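Long-range contact in tRNA dimethylallyltransferase (PDB 3EXA), which probably transfers a dimethylallyl group from dimethylallyl diphosphate onto adenine 37 of tRNAs that read codons beginning with uridine: residues A[6-11]-A[96-101]. Numbering follows the deposited sequence.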
loop_
_atom_site.group_PDB
_atom_site.type_symbol
_atom_site.label_atom_id
_atom_site.label_comp_id
_atom_site.label_asym_id
_atom_site.label_seq_id
_atom_site.Cartn_x
_atom_site.Cartn_y
_atom_site.Cartn_z
ATOM N N VAL A 6 6.055 25.786 22.141
ATOM C CA VAL A 6 4.868 26.476 22.632
ATOM C C VAL A 6 3.817 26.493 21.528
ATOM O O VAL A 6 4.123 26.846 20.392
ATOM C CB VAL A 6 5.170 27.946 23.033
ATOM C CG1 VAL A 6 3.879 28.627 23.486
ATOM C CG2 VAL A 6 6.212 27.996 24.151
ATOM N N ALA A 7 2.586 26.096 21.848
ATOM C CA ALA A 7 1.519 26.114 20.851
ATOM C C ALA A 7 0.409 27.057 21.294
ATOM O O ALA A 7 -0.010 27.032 22.451
ATOM C CB ALA A 7 0.960 24.716 20.634
ATOM N N ILE A 8 -0.035 27.910 20.377
ATOM C CA ILE A 8 -1.109 28.851 20.649
ATOM C C ILE A 8 -2.207 28.502 19.661
ATOM O O ILE A 8 -2.066 28.702 18.458
ATOM C CB ILE A 8 -0.665 30.309 20.424
ATOM C CG1 ILE A 8 0.541 30.625 21.300
ATOM C CG2 ILE A 8 -1.813 31.261 20.745
ATOM C CD1 ILE A 8 1.113 31.997 21.066
ATOM N N VAL A 9 -3.298 27.961 20.183
ATOM C CA VAL A 9 -4.418 27.536 19.366
ATOM C C VAL A 9 -5.671 28.311 19.754
ATOM O O VAL A 9 -5.709 28.950 20.803
ATOM C CB VAL A 9 -4.685 26.068 19.601
ATOM C CG1 VAL A 9 -3.397 25.272 19.389
ATOM C CG2 VAL A 9 -5.190 25.883 21.029
ATOM N N GLY A 10 -6.700 28.221 18.919
ATOM C CA GLY A 10 -7.946 28.920 19.180
ATOM C C GLY A 10 -8.605 29.288 17.861
ATOM O O GLY A 10 -7.954 29.238 16.822
ATOM N N PRO A 11 -9.896 29.649 17.864
ATOM C CA PRO A 11 -10.629 30.025 16.649
ATOM C C PRO A 11 -10.092 31.310 16.021
ATOM O O PRO A 11 -9.074 31.838 16.461
ATOM C CB PRO A 11 -12.060 30.186 17.152
ATOM C CG PRO A 11 -11.855 30.676 18.550
ATOM C CD PRO A 11 -10.762 29.758 19.049
ATOM N N PHE A 96 7.438 28.622 18.216
ATOM C CA PHE A 96 6.021 28.879 18.461
ATOM C C PHE A 96 5.142 28.360 17.306
ATOM O O PHE A 96 5.312 28.770 16.156
ATOM C CB PHE A 96 5.803 30.397 18.613
ATOM C CG PHE A 96 6.003 30.926 20.016
ATOM C CD1 PHE A 96 4.911 31.102 20.867
ATOM C CD2 PHE A 96 7.271 31.268 20.477
ATOM C CE1 PHE A 96 5.074 31.609 22.164
ATOM C CE2 PHE A 96 7.444 31.775 21.771
ATOM C CZ PHE A 96 6.339 31.948 22.616
ATOM N N LEU A 97 4.220 27.453 17.614
ATOM C CA LEU A 97 3.298 26.926 16.618
ATOM C C LEU A 97 1.997 27.677 16.873
ATOM O O LEU A 97 1.316 27.444 17.887
ATOM C CB LEU A 97 3.087 25.417 16.801
ATOM C CG LEU A 97 2.223 24.685 15.761
ATOM C CD1 LEU A 97 2.830 24.811 14.384
ATOM C CD2 LEU A 97 2.112 23.229 16.136
ATOM N N VAL A 98 1.670 28.581 15.948
ATOM C CA VAL A 98 0.489 29.443 16.056
ATOM C C VAL A 98 -0.619 29.226 15.033
ATOM O O VAL A 98 -0.358 29.036 13.845
ATOM C CB VAL A 98 0.900 30.948 15.995
ATOM C CG1 VAL A 98 -0.330 31.845 16.171
ATOM C CG2 VAL A 98 1.906 31.244 17.075
ATOM N N GLY A 99 -1.855 29.273 15.525
ATOM C CA GLY A 99 -3.028 29.108 14.690
ATOM C C GLY A 99 -3.096 27.743 14.060
ATOM O O GLY A 99 -2.481 26.798 14.558
ATOM N N GLY A 100 -3.853 27.640 12.967
ATOM C CA GLY A 100 -3.984 26.379 12.252
ATOM C C GLY A 100 -5.136 25.491 12.685
ATOM O O GLY A 100 -5.820 25.769 13.668
ATOM N N THR A 101 -5.364 24.420 11.933
ATOM C CA THR A 101 -6.427 23.485 12.274
ATOM C C THR A 101 -5.809 22.365 13.096
ATOM O O THR A 101 -4.609 22.097 12.992
ATOM C CB THR A 101 -7.074 22.847 11.026
ATOM O OG1 THR A 101 -6.178 21.874 10.473
ATOM C CG2 THR A 101 -7.374 23.904 9.976
#
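The carbonyl oxygen of Val6 receives two donors from the neighbouring strand: the amide N of Leu97 at 2.8 Å, in a nearly straight hydrogen bond (169° at the hydrogen), and the CA of Phe96 in a longer C-H...O contact. Leu97 O does the same in the other direction, accepting Ile8 N at 2.9 Å and touching the CA of Ala7. A third bond, Gly99 N to Ile8 O at 3.0 Å, carries the pairing one residue past the end of strand 96-98. Leu97 thus bonds to Val6 and Ile8, the residues before and after Ala7, the pattern of parallel strands, and the two run only 14° apart.

Side chains then sort by face. On one face, Phe96 lies alongside Val6, which presents CB over the ring, 4.0 Å from the centroid, in a CH-pi contact. With CG1 of Val6 anti to its own N (chi1 178°), that methyl also comes against the rim, 3.5 Å from Phe96 CE1. Ile8 meets the same ring differently: its CD1 sits at the edge, 3.9 Å from Phe96 CD1, and also touches CG2 of Val98. Replacing Phe96 by an alanine would probably open a gap beside Val6 and leave the Ile8 methyl without its aromatic neighbour. Helix 16-25 packs on this face through Leu23 and Ser20. On the other face Ala7 and Leu97 stand next to each other, with Ala7 also against Met194 of strand 191-198.

Both strands run out into glycine-containing loops, where the backbone angles of Gly10 and Gly100 call for glycine. Thr101, probably a tRNA contact, occupies the N-cap position of helix 102-110. Strand 4-9 runs through Gly10 and Pro11 of the predicted ATP-binding loop into helix 16-25, a strand-loop-helix unit consistent with the Walker A motif of the P-loop NTPase fold.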